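Local coordinates for putative sugar binding protein (Geobacillus stearothermophilus, PDB 6GT9) that binds galactose, and probably glucose as well, as the sugar-binding protein of a three-component sensing system linked to galactan utilization, at residues 71-76 / 95-100; 79-84 / 105-110; 112-117 / 281-286; 144-149 / 154-159; 202-207 / 229-234. All blocks are in the same frame, centred on the assembly; numbering follows the deposited sequence.

Interaction 1 of 5, residues 71-76 / 95-100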
# COMPACT_ATOMS: atom_id res chain seq x y z
N ALA A 71 -3.63 12.29 3.60
CA ALA A 71 -3.55 11.82 2.21
C ALA A 71 -4.51 12.60 1.33
O ALA A 71 -5.68 12.77 1.67
CB ALA A 71 -3.84 10.32 2.13
N ASN A 72 -4.01 13.08 0.20
CA ASN A 72 -4.77 14.00 -0.64
C ASN A 72 -4.07 14.14 -1.98
O ASN A 72 -2.89 14.50 -2.02
CB ASN A 72 -4.91 15.35 0.05
CG ASN A 72 -5.73 16.34 -0.74
OD1 ASN A 72 -5.20 17.06 -1.59
ND2 ASN A 72 -7.03 16.38 -0.47
N ILE A 73 -4.77 13.87 -3.08
CA ILE A 73 -4.13 13.85 -4.39
C ILE A 73 -3.51 15.20 -4.73
O ILE A 73 -2.33 15.29 -5.11
CB ILE A 73 -5.13 13.40 -5.47
CG1 ILE A 73 -5.41 11.90 -5.32
CG2 ILE A 73 -4.61 13.74 -6.85
CD1 ILE A 73 -6.71 11.43 -5.96
N ASP A 74 -4.29 16.28 -4.59
CA ASP A 74 -3.78 17.60 -4.96
C ASP A 74 -2.59 17.99 -4.11
O ASP A 74 -1.60 18.54 -4.62
CB ASP A 74 -4.88 18.66 -4.85
CG ASP A 74 -5.94 18.50 -5.92
OD1 ASP A 74 -5.63 17.91 -6.99
OD2 ASP A 74 -7.08 18.96 -5.71
N GLU A 75 -2.66 17.76 -2.79
CA GLU A 75 -1.52 18.10 -1.94
C GLU A 75 -0.29 17.27 -2.31
O GLU A 75 0.84 17.79 -2.34
CB GLU A 75 -1.91 17.89 -0.47
CG GLU A 75 -0.80 18.13 0.53
CD GLU A 75 -0.34 19.58 0.61
OE1 GLU A 75 -0.96 20.48 -0.03
OE2 GLU A 75 0.65 19.82 1.34
N HIS A 76 -0.50 15.99 -2.59
CA HIS A 76 0.57 15.11 -3.05
C HIS A 76 1.23 15.65 -4.31
O HIS A 76 2.46 15.71 -4.41
CB HIS A 76 -0.03 13.72 -3.30
CG HIS A 76 0.96 12.59 -3.29
ND1 HIS A 76 0.66 11.34 -2.79
CD2 HIS A 76 2.24 12.51 -3.74
CE1 HIS A 76 1.70 10.55 -2.92
NE2 HIS A 76 2.68 11.23 -3.50
N GLY A 95 2.99 6.37 -7.87
CA GLY A 95 2.19 6.88 -8.97
C GLY A 95 0.75 6.70 -8.56
O GLY A 95 0.09 5.77 -9.04
N LEU A 96 0.26 7.56 -7.66
CA LEU A 96 -0.94 7.24 -6.88
C LEU A 96 -2.17 7.05 -7.76
O LEU A 96 -2.98 6.15 -7.52
CB LEU A 96 -1.18 8.32 -5.84
CG LEU A 96 -2.07 7.96 -4.65
CD1 LEU A 96 -1.62 6.63 -4.03
CD2 LEU A 96 -2.00 9.09 -3.64
N THR A 97 -2.33 7.90 -8.78
CA THR A 97 -3.38 7.74 -9.78
C THR A 97 -2.75 7.82 -11.16
O THR A 97 -1.65 8.36 -11.32
CB THR A 97 -4.47 8.81 -9.67
OG1 THR A 97 -3.89 10.11 -9.90
CG2 THR A 97 -5.13 8.77 -8.31
N GLU A 98 -3.45 7.29 -12.15
CA GLU A 98 -2.94 7.39 -13.51
C GLU A 98 -3.27 8.73 -14.14
O GLU A 98 -2.47 9.27 -14.91
CB GLU A 98 -3.49 6.25 -14.38
CG GLU A 98 -2.79 6.20 -15.73
CD GLU A 98 -3.54 5.40 -16.77
OE1 GLU A 98 -3.47 4.15 -16.71
OE2 GLU A 98 -4.18 6.01 -17.65
N ALA A 99 -4.45 9.28 -13.80
CA ALA A 99 -4.93 10.48 -14.47
C ALA A 99 -4.16 11.72 -14.05
O ALA A 99 -3.88 12.60 -14.87
CB ALA A 99 -6.43 10.66 -14.18
N GLU A 100 -3.84 11.82 -12.79
CA GLU A 100 -3.14 12.97 -12.33
C GLU A 100 -1.63 12.84 -12.24
O GLU A 100 -0.95 13.82 -12.47
CB GLU A 100 -3.67 13.41 -10.98
CG GLU A 100 -5.08 13.93 -11.03
CD GLU A 100 -6.09 12.98 -10.46
OE1 GLU A 100 -5.89 11.78 -10.50
OE2 GLU A 100 -7.08 13.46 -9.94

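Interaction 2 of 5, residues 79-84 / 105-110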
# COMPACT_ATOMS: atom_id res chain seq x y z
N ILE A 79 3.42 18.80 -3.60
CA ILE A 79 4.72 18.50 -2.99
C ILE A 79 5.69 17.99 -4.04
O ILE A 79 6.88 18.34 -4.02
CB ILE A 79 4.52 17.50 -1.84
CG1 ILE A 79 3.76 18.19 -0.70
CG2 ILE A 79 5.86 16.94 -1.39
CD1 ILE A 79 3.32 17.24 0.38
N LEU A 80 5.21 17.18 -4.98
CA LEU A 80 6.07 16.71 -6.07
C LEU A 80 6.61 17.88 -6.88
O LEU A 80 7.80 17.95 -7.18
CB LEU A 80 5.31 15.75 -6.99
CG LEU A 80 4.99 14.41 -6.34
CD1 LEU A 80 4.17 13.54 -7.27
CD2 LEU A 80 6.28 13.73 -5.95
N LYS A 81 5.73 18.81 -7.27
CA LYS A 81 6.19 19.94 -8.06
C LYS A 81 7.11 20.85 -7.27
O LYS A 81 8.07 21.40 -7.82
CB LYS A 81 4.99 20.71 -8.60
CG LYS A 81 4.09 19.85 -9.48
CD LYS A 81 2.86 20.62 -9.93
CE LYS A 81 1.93 19.76 -10.76
NZ LYS A 81 0.90 20.59 -11.45
N LYS A 82 6.85 21.00 -5.97
CA LYS A 82 7.71 21.85 -5.14
C LYS A 82 9.12 21.28 -5.04
O LYS A 82 10.10 22.04 -5.11
CB LYS A 82 7.09 22.01 -3.75
CG LYS A 82 7.74 23.09 -2.93
CD LYS A 82 6.95 23.31 -1.65
CE LYS A 82 7.68 24.30 -0.77
NZ LYS A 82 8.02 25.51 -1.55
N ALA A 83 9.24 19.97 -4.87
CA ALA A 83 10.56 19.34 -4.84
C ALA A 83 11.26 19.47 -6.19
O ALA A 83 12.48 19.69 -6.25
CB ALA A 83 10.46 17.87 -4.44
N ALA A 84 10.52 19.31 -7.30
CA ALA A 84 11.16 19.48 -8.60
C ALA A 84 11.61 20.92 -8.82
O ALA A 84 12.61 21.17 -9.50
CB ALA A 84 10.22 19.05 -9.72
N ILE A 105 4.59 13.18 -13.35
CA ILE A 105 5.84 12.43 -13.42
C ILE A 105 6.57 12.74 -14.73
O ILE A 105 7.78 12.97 -14.73
CB ILE A 105 5.59 10.92 -13.26
CG1 ILE A 105 5.22 10.60 -11.81
CG2 ILE A 105 6.81 10.14 -13.68
CD1 ILE A 105 4.57 9.21 -11.60
N ASN A 106 5.83 12.81 -15.84
CA ASN A 106 6.45 13.08 -17.13
C ASN A 106 7.06 14.48 -17.19
O ASN A 106 8.17 14.65 -17.71
CB ASN A 106 5.42 12.90 -18.25
CG ASN A 106 5.16 11.44 -18.55
OD1 ASN A 106 5.71 10.55 -17.91
ND2 ASN A 106 4.31 11.18 -19.54
N GLU A 107 6.36 15.48 -16.66
CA GLU A 107 6.90 16.84 -16.71
C GLU A 107 8.13 16.98 -15.82
O GLU A 107 9.07 17.70 -16.17
CB GLU A 107 5.81 17.85 -16.33
CG GLU A 107 5.87 18.38 -14.93
CD GLU A 107 4.64 19.19 -14.54
OE1 GLU A 107 3.55 18.67 -14.54
OE2 GLU A 107 4.76 20.35 -14.20
N ILE A 108 8.15 16.28 -14.68
CA ILE A 108 9.33 16.29 -13.82
C ILE A 108 10.50 15.64 -14.54
O ILE A 108 11.62 16.17 -14.56
CB ILE A 108 9.03 15.58 -12.49
CG1 ILE A 108 8.07 16.42 -11.64
CG2 ILE A 108 10.32 15.27 -11.74
CD1 ILE A 108 7.55 15.70 -10.42
N THR A 109 10.25 14.47 -15.16
CA THR A 109 11.28 13.78 -15.93
C THR A 109 11.85 14.68 -17.02
O THR A 109 13.06 14.66 -17.28
CB THR A 109 10.71 12.51 -16.55
OG1 THR A 109 10.31 11.61 -15.51
CG2 THR A 109 11.74 11.82 -17.43
N ASP A 110 11.00 15.48 -17.66
CA ASP A 110 11.45 16.34 -18.75
C ASP A 110 12.26 17.53 -18.26
O ASP A 110 12.95 18.17 -19.06
CB ASP A 110 10.24 16.81 -19.57
CG ASP A 110 9.57 15.67 -20.34
OD1 ASP A 110 10.28 14.73 -20.78
OD2 ASP A 110 8.33 15.69 -20.49

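Interaction 3 of 5, residues 112-117 / 281-286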
# COMPACT_ATOMS: atom_id res chain seq x y z
N ASN A 112 14.69 16.89 -16.32
CA ASN A 112 15.94 16.18 -16.04
C ASN A 112 16.07 15.80 -14.56
O ASN A 112 17.17 15.79 -14.01
CB ASN A 112 17.16 16.99 -16.50
CG ASN A 112 17.14 17.27 -17.99
OD1 ASN A 112 16.54 16.52 -18.76
ND2 ASN A 112 17.78 18.35 -18.40
N ILE A 113 14.96 15.45 -13.92
CA ILE A 113 14.96 14.90 -12.57
C ILE A 113 14.42 13.48 -12.66
O ILE A 113 13.28 13.28 -13.09
CB ILE A 113 14.14 15.76 -11.59
CG1 ILE A 113 14.68 17.19 -11.53
CG2 ILE A 113 14.14 15.18 -10.19
CD1 ILE A 113 13.98 18.07 -10.49
N PRO A 114 15.20 12.45 -12.34
CA PRO A 114 14.69 11.08 -12.47
C PRO A 114 13.64 10.77 -11.41
O PRO A 114 13.73 11.23 -10.28
CB PRO A 114 15.94 10.21 -12.28
CG PRO A 114 16.87 11.06 -11.47
CD PRO A 114 16.60 12.48 -11.90
N VAL A 115 12.66 9.94 -11.79
CA VAL A 115 11.58 9.55 -10.90
C VAL A 115 11.60 8.04 -10.75
O VAL A 115 11.63 7.32 -11.75
CB VAL A 115 10.21 10.05 -11.40
CG1 VAL A 115 9.06 9.45 -10.55
CG2 VAL A 115 10.16 11.59 -11.34
N VAL A 116 11.62 7.57 -9.50
CA VAL A 116 11.42 6.16 -9.18
C VAL A 116 10.08 6.05 -8.47
O VAL A 116 9.82 6.78 -7.50
CB VAL A 116 12.55 5.61 -8.31
CG1 VAL A 116 12.21 4.20 -7.79
CG2 VAL A 116 13.88 5.55 -9.11
N THR A 117 9.20 5.18 -8.96
CA THR A 117 7.96 4.94 -8.26
C THR A 117 8.18 3.86 -7.21
O THR A 117 9.00 2.96 -7.37
CB THR A 117 6.84 4.55 -9.22
OG1 THR A 117 7.28 3.49 -10.09
CG2 THR A 117 6.46 5.75 -10.06
N ALA A 281 20.37 6.03 -6.82
CA ALA A 281 21.79 6.34 -6.91
C ALA A 281 22.41 5.75 -8.16
O ALA A 281 23.25 6.38 -8.81
CB ALA A 281 22.52 5.84 -5.66
N GLU A 282 21.98 4.55 -8.55
CA GLU A 282 22.47 3.94 -9.79
C GLU A 282 22.04 4.73 -11.01
O GLU A 282 22.81 4.88 -11.97
CB GLU A 282 21.98 2.49 -9.88
CG GLU A 282 22.58 1.57 -8.85
CD GLU A 282 24.00 1.17 -9.20
OE1 GLU A 282 24.19 0.38 -10.16
OE2 GLU A 282 24.94 1.66 -8.52
N ILE A 283 20.80 5.22 -11.02
CA ILE A 283 20.30 6.03 -12.13
C ILE A 283 21.09 7.33 -12.21
O ILE A 283 21.50 7.76 -13.30
CB ILE A 283 18.79 6.29 -11.92
CG1 ILE A 283 18.00 4.99 -12.06
CG2 ILE A 283 18.28 7.39 -12.86
CD1 ILE A 283 16.62 5.07 -11.43
N VAL A 284 21.31 7.99 -11.07
CA VAL A 284 22.05 9.25 -11.06
C VAL A 284 23.47 9.04 -11.58
O VAL A 284 24.09 9.97 -12.12
CB VAL A 284 22.04 9.85 -9.63
CG1 VAL A 284 23.06 10.93 -9.48
CG2 VAL A 284 20.64 10.38 -9.32
N ALA A 285 24.00 7.82 -11.46
CA ALA A 285 25.32 7.46 -11.94
C ALA A 285 25.34 7.12 -13.42
O ALA A 285 26.42 6.85 -13.96
CB ALA A 285 25.86 6.27 -11.14
N GLY A 286 24.19 7.12 -14.10
CA GLY A 286 24.13 6.68 -15.48
C GLY A 286 24.09 5.18 -15.69
O GLY A 286 24.44 4.72 -16.79

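Interaction 4 of 5, residues 144-149 / 154-159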
# COMPACT_ATOMS: atom_id res chain seq x y z
N ARG A 144 -7.61 -15.84 -3.68
CA ARG A 144 -7.38 -17.27 -3.54
C ARG A 144 -7.45 -17.70 -2.09
O ARG A 144 -8.08 -18.72 -1.75
CB ARG A 144 -6.02 -17.64 -4.13
CG ARG A 144 -5.97 -17.68 -5.65
CD ARG A 144 -6.60 -18.96 -6.19
NE ARG A 144 -6.37 -19.12 -7.62
CZ ARG A 144 -7.28 -18.84 -8.55
NH1 ARG A 144 -8.48 -18.41 -8.18
NH2 ARG A 144 -7.00 -19.01 -9.83
N ALA A 145 -6.83 -16.93 -1.20
CA ALA A 145 -6.77 -17.30 0.21
C ALA A 145 -8.16 -17.33 0.84
O ALA A 145 -8.50 -18.28 1.56
CB ALA A 145 -5.87 -16.32 0.97
N LEU A 146 -8.96 -16.29 0.60
CA LEU A 146 -10.30 -16.27 1.17
C LEU A 146 -11.14 -17.43 0.64
O LEU A 146 -11.91 -18.05 1.40
CB LEU A 146 -10.98 -14.93 0.87
CG LEU A 146 -12.40 -14.69 1.39
CD1 LEU A 146 -12.60 -13.21 1.78
CD2 LEU A 146 -13.47 -15.12 0.40
N ALA A 147 -11.00 -17.75 -0.65
CA ALA A 147 -11.76 -18.86 -1.24
C ALA A 147 -11.34 -20.19 -0.63
O ALA A 147 -12.18 -21.06 -0.39
CB ALA A 147 -11.58 -18.87 -2.76
N GLU A 148 -10.04 -20.37 -0.38
CA GLU A 148 -9.55 -21.59 0.26
C GLU A 148 -10.07 -21.71 1.69
O GLU A 148 -10.61 -22.75 2.08
CB GLU A 148 -8.03 -21.62 0.25
CG GLU A 148 -7.39 -22.01 -1.08
CD GLU A 148 -5.91 -22.32 -0.94
OE1 GLU A 148 -5.08 -21.57 -1.51
OE2 GLU A 148 -5.57 -23.31 -0.26
N ASP A 149 -9.88 -20.67 2.49
CA ASP A 149 -10.22 -20.75 3.91
C ASP A 149 -11.72 -20.85 4.15
O ASP A 149 -12.14 -21.45 5.14
CB ASP A 149 -9.66 -19.53 4.66
CG ASP A 149 -8.15 -19.38 4.52
OD1 ASP A 149 -7.49 -20.33 4.05
OD2 ASP A 149 -7.62 -18.31 4.89
N ALA A 154 -18.92 -17.44 1.11
CA ALA A 154 -18.69 -16.26 1.92
C ALA A 154 -19.53 -15.10 1.40
O ALA A 154 -19.70 -14.95 0.18
CB ALA A 154 -17.20 -15.85 1.92
N THR A 155 -20.03 -14.29 2.33
CA THR A 155 -20.69 -13.03 2.03
C THR A 155 -19.71 -11.92 2.40
O THR A 155 -19.48 -11.66 3.58
CB THR A 155 -22.01 -12.90 2.80
OG1 THR A 155 -22.88 -13.98 2.43
CG2 THR A 155 -22.68 -11.57 2.48
N VAL A 156 -19.14 -11.27 1.38
CA VAL A 156 -17.92 -10.49 1.53
C VAL A 156 -18.23 -9.00 1.49
O VAL A 156 -18.96 -8.54 0.60
CB VAL A 156 -16.90 -10.84 0.44
CG1 VAL A 156 -15.65 -9.99 0.58
CG2 VAL A 156 -16.56 -12.33 0.50
N ALA A 157 -17.64 -8.25 2.41
CA ALA A 157 -17.51 -6.81 2.30
C ALA A 157 -16.04 -6.45 2.18
O ALA A 157 -15.18 -7.11 2.75
CB ALA A 157 -18.13 -6.09 3.51
N ILE A 158 -15.78 -5.36 1.45
CA ILE A 158 -14.43 -4.89 1.16
C ILE A 158 -14.28 -3.50 1.74
O ILE A 158 -15.14 -2.64 1.54
CB ILE A 158 -14.14 -4.85 -0.35
CG1 ILE A 158 -14.19 -6.25 -0.95
CG2 ILE A 158 -12.76 -4.17 -0.62
CD1 ILE A 158 -13.91 -6.30 -2.45
N ILE A 159 -13.21 -3.30 2.50
CA ILE A 159 -12.78 -1.96 2.88
C ILE A 159 -11.47 -1.68 2.16
O ILE A 159 -10.52 -2.47 2.24
CB ILE A 159 -12.68 -1.85 4.41
CG1 ILE A 159 -14.07 -2.15 4.99
CG2 ILE A 159 -12.19 -0.48 4.83
CD1 ILE A 159 -14.20 -1.95 6.44

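Interaction 5 of 5, residues 202-207 / 229-234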
# COMPACT_ATOMS: atom_id res chain seq x y z
N GLU A 202 -15.54 2.71 11.34
CA GLU A 202 -16.85 3.30 11.08
C GLU A 202 -17.53 2.61 9.90
O GLU A 202 -18.71 2.24 9.98
CB GLU A 202 -16.73 4.81 10.81
CG GLU A 202 -16.37 5.62 12.06
CD GLU A 202 -16.03 7.09 11.77
OE1 GLU A 202 -15.99 7.88 12.74
OE2 GLU A 202 -15.81 7.45 10.59
N LYS A 203 -16.78 2.40 8.82
CA LYS A 203 -17.35 1.73 7.65
C LYS A 203 -17.76 0.30 7.97
O LYS A 203 -18.81 -0.17 7.53
CB LYS A 203 -16.36 1.77 6.49
CG LYS A 203 -16.12 3.18 5.94
CD LYS A 203 -17.44 3.82 5.52
CE LYS A 203 -17.22 5.09 4.72
NZ LYS A 203 -16.29 5.98 5.43
N ALA A 204 -16.93 -0.43 8.74
CA ALA A 204 -17.28 -1.80 9.09
C ALA A 204 -18.61 -1.84 9.84
O ALA A 204 -19.45 -2.70 9.56
CB ALA A 204 -16.19 -2.43 9.95
N TYR A 205 -18.80 -0.92 10.78
CA TYR A 205 -20.02 -0.89 11.57
C TYR A 205 -21.24 -0.64 10.70
O TYR A 205 -22.23 -1.39 10.76
CB TYR A 205 -19.89 0.16 12.67
CG TYR A 205 -21.12 0.34 13.53
CD1 TYR A 205 -21.33 -0.46 14.64
CD2 TYR A 205 -22.05 1.32 13.23
CE1 TYR A 205 -22.46 -0.29 15.43
CE2 TYR A 205 -23.18 1.50 14.01
CZ TYR A 205 -23.38 0.69 15.10
OH TYR A 205 -24.50 0.86 15.88
N THR A 206 -21.19 0.39 9.85
CA THR A 206 -22.33 0.67 8.97
C THR A 206 -22.58 -0.46 7.98
O THR A 206 -23.73 -0.71 7.61
CB THR A 206 -22.12 2.00 8.24
OG1 THR A 206 -20.97 1.92 7.40
CG2 THR A 206 -21.91 3.13 9.23
N ILE A 207 -21.52 -1.14 7.52
CA ILE A 207 -21.72 -2.30 6.65
C ILE A 207 -22.51 -3.38 7.37
O ILE A 207 -23.44 -3.97 6.80
CB ILE A 207 -20.36 -2.84 6.15
CG1 ILE A 207 -19.73 -1.92 5.11
CG2 ILE A 207 -20.54 -4.24 5.54
CD1 ILE A 207 -18.35 -2.38 4.66
N ALA A 229 -11.39 -5.48 12.74
CA ALA A 229 -11.27 -6.38 13.87
C ALA A 229 -11.79 -5.73 15.15
O ALA A 229 -12.43 -6.39 15.98
CB ALA A 229 -9.83 -6.83 14.04
N LYS A 230 -11.50 -4.44 15.34
CA LYS A 230 -12.03 -3.74 16.50
C LYS A 230 -13.55 -3.81 16.54
O LYS A 230 -14.14 -4.04 17.60
CB LYS A 230 -11.57 -2.28 16.50
CG LYS A 230 -12.24 -1.41 17.55
CD LYS A 230 -12.24 0.07 17.12
CE LYS A 230 -12.75 0.99 18.23
NZ LYS A 230 -11.76 1.12 19.34
N VAL A 231 -14.20 -3.61 15.40
CA VAL A 231 -15.66 -3.63 15.37
C VAL A 231 -16.19 -5.04 15.59
O VAL A 231 -17.16 -5.26 16.33
CB VAL A 231 -16.16 -3.00 14.06
CG1 VAL A 231 -17.67 -3.21 13.90
CG2 VAL A 231 -15.84 -1.53 14.04
N VAL A 232 -15.56 -6.03 14.95
CA VAL A 232 -15.99 -7.42 15.11
C VAL A 232 -15.89 -7.85 16.56
O VAL A 232 -16.80 -8.50 17.10
CB VAL A 232 -15.15 -8.34 14.19
CG1 VAL A 232 -15.36 -9.82 14.53
CG2 VAL A 232 -15.50 -8.07 12.74
N GLU A 233 -14.80 -7.48 17.24
CA GLU A 233 -14.62 -7.90 18.63
C GLU A 233 -15.62 -7.22 19.56
O GLU A 233 -15.99 -7.80 20.58
CB GLU A 233 -13.19 -7.63 19.09
CG GLU A 233 -12.19 -8.61 18.50
CD GLU A 233 -10.84 -8.60 19.21
OE1 GLU A 233 -9.98 -9.46 18.89
OE2 GLU A 233 -10.63 -7.73 20.09
N GLN A 234 -16.07 -6.00 19.22
CA GLN A 234 -17.05 -5.33 20.07
C GLN A 234 -18.41 -6.01 20.03
O GLN A 234 -19.15 -5.96 21.01
CB GLN A 234 -17.19 -3.86 19.69
CG GLN A 234 -15.91 -3.06 19.85
CD GLN A 234 -16.13 -1.57 19.66
OE1 GLN A 234 -16.76 -1.14 18.69
NE2 GLN A 234 -15.57 -0.78 20.56

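Interaction 1 of 5, residues 71-76 / 95-100
H76 and L96 meet on the buried side of this contact. L96 holds CG anti to its backbone N (chi1 -161°), which directs CD2 to the H76 ring. This methyl comes in obliquely, L96 CD2 lying 3.6 Å from H76 ND1. The ring is held from outside as well. Its NE2 is hydrogen-bonded to T93 OG1, and F101 packs edge-to-face with it. L96 lies just behind the sugar site, its side chain about 4 Å from those of E38 and H167, both galactose-binding residues. Also packed inside, I73 CD1 meets T97 CG2 tip to tip at 3.9 Å. The two segments open successive helices, 73-85 and 98-110, at the sugar-facing end of the first parallel sheet, as in the type I periplasmic binding protein fold. N72 is the N-cap of the first, and its OD1 accepts from E75 N. Toward solvent the fit is looser. I73 CG2 lies 4.0 Å from E100 OE2. T97 OG1 donates to E100 OE1 over 2.7 Å, on the anti side. With an alanine here in place of the glutamate, the T97 hydroxyl would probably lose this acceptor and I73 CG2 its carboxylate neighbour. The like-charged carboxylates of D74 and E100 stay 5.5 Å apart, OD1 to OE2.

Interaction 2 of 5, residues 79-84 / 105-110
I108 sends CG1 out anti to its own carbonyl carbon (chi1 -70°), and the extended second torsion (171°) carries CD1 on to L80, while CG1 lies against A84. The contact joins two neighbouring helices on one face of the first parallel sheet. They belong to successive beta-alpha-beta units: helix 73-85 leads into strand 90-93, and helix 98-110 leads from it to strand 115-118. The short helix axes run parallel, 2° apart, and come within 10.6 Å of each other. Backbones draw nearest at A84 and I108, where the CA atoms are 6.4 Å apart. The small A84 is consistent with this: its CB rests 3.9 Å from I108 CG1. One turn back, I108 CD1 sits 4.1 Å from L80 CB and also close to the L80 carbonyl oxygen, which already accepts from A84 N. L80 and A84 also pack on I91, which places the contact over strand 90-93. The solvent side is looser and polar. K81 and E107 face each other there, but NZ and OE1 are 4.5 Å apart, beyond a salt bridge, so any attraction between them is probably loose. Within the second helix, I105 O takes two donors. T109 N comes from the backbone, and T109 OG1 bonds to I105 O at 3.0 Å from above the carbonyl plane.

Interaction 3 of 5, residues 112-117 / 281-286
P114 and I283 mark the nearest approach of the two backbones, with CA atoms 7.6 Å apart. P114 leads into strand 115-118, and I283 sits in the last turn of helix 269-284. That helix ends in a Schellman motif: G286 has positive phi, and its N bonds to I283 O at 2.9 Å. I283 carries the contact with two branches. It holds CG1 anti to the carbonyl carbon (chi1 -67°), which leaves CG2 anti to the backbone N. I283 CG2 lies 3.7 Å from P114 CB. I283 CD1, at the end of the other branch, reaches V116 CG2 at 3.6 Å, the two side chains crossing at a slant. The proline ring and I283 instead pass each other in opposite directions. V284 adds a longer touch at the margin, its CG2 4.4 Å from P114 CG. M280, one turn earlier in the helix, also packs on P114 and V116. All of these meetings are apolar. Along the strand the side chains alternate: V116 points to this helix, while V115 points away and packs on I105 and I108 of helix 98-110. The strand is thus covered by a helix on each face. This is the alpha/beta/alpha sandwich of one lobe of a periplasmic binding protein.

Interaction 4 of 5, residues 144-149 / 154-159
Helix 135-149 leads through a short loop into strand 154-160 of the second sheet, and this contact folds the end of that helix onto the start of the strand. One side chain does the work. L146 sets its CG anti to the backbone N (chi1 -180°), which carries the branch out from the helix toward the sheet. L146 CD2 then meets two strand residues: A154 CB at 4.1 Å and V156 CG2 at 4.2 Å. A154 and V156 are two apart in the strand and so present their side chains on the same face. The L146 and V156 side chains run alongside each other, pointing opposite ways. The touches are all between carbons and moderately spaced. L146 is buried among further neighbours, I185 of strand 185-192 and Y242 and I244 of strand 242-246, so it spans several strands. The helix end is tied down by polar bonds too: D149 OD1 makes a salt bridge to R301, and D149 OD2 is hydrogen-bonded to Y242 OH. On the other face of the strand, A157 and I159 pack on helix 197-210. The arrangement is a helix-to-strand connection of an alpha/beta fold, with helix 135-149 laid over one face of the second sheet.

Interaction 5 of 5, residues 202-207 / 229-234
The Y205 ring turns past V231 instead of stacking on it. Neither face of the ring is touched by segment 229-234, and its nearest ring atom to V231 CG1 is CD1, at 4.6 Å. With CG anti to the backbone N (chi1 177°), the ring swings toward the exposed side, and only the root of the side chain takes part: Y205 CB lies 4.2 Å from V231 CG1. V231 CG1 is also 4.0 Å from Y205 N, so it rests against the backbone of the helix. A204 supplies the other touch, its CB 4.1 Å from V231 CB. The CA atoms of Y205 and V231 are 6.4 Å apart, a close approach that the small A204 probably helps to allow. The carbonyl of K203 is a flat group too, though it serves its own helix. K203 O accepts from I207 N and from T206 OG1, the hydroxyl 3.0 Å away and tilted 32° from the carbonyl plane. Helices 197-210 and 224-235 lie on the same face of the second sheet. They are successive helices in its beta-alpha-beta crossovers. A204 also packs on I159 of strand 154-160, and E233 makes a salt bridge to K258. The contact itself is apolar: one valine fits against an alanine and a stretch of backbone, so between these segments the fit probably depends on shape.

From the N terminus, interactions 1 and 2 come first. Their segments alternate, so the loops cross, and both join helix 73-85 to helix 98-110. Strand 115-118 follows, and I108 CG2 of interaction 2 packs on V115 CG2 of interaction 3. Interaction 3 closes the longest loop, bringing helix 269-284 back to the first lobe. Interactions 4 and 5 nest inside that loop, in series with each other. Interaction 4 closes a short turn between helix and strand; interaction 5 pairs two later helices. They touch where A157 CB meets I207 CG2. Interactions 1 to 3 thus tie the first lobe, and 4 and 5 the second.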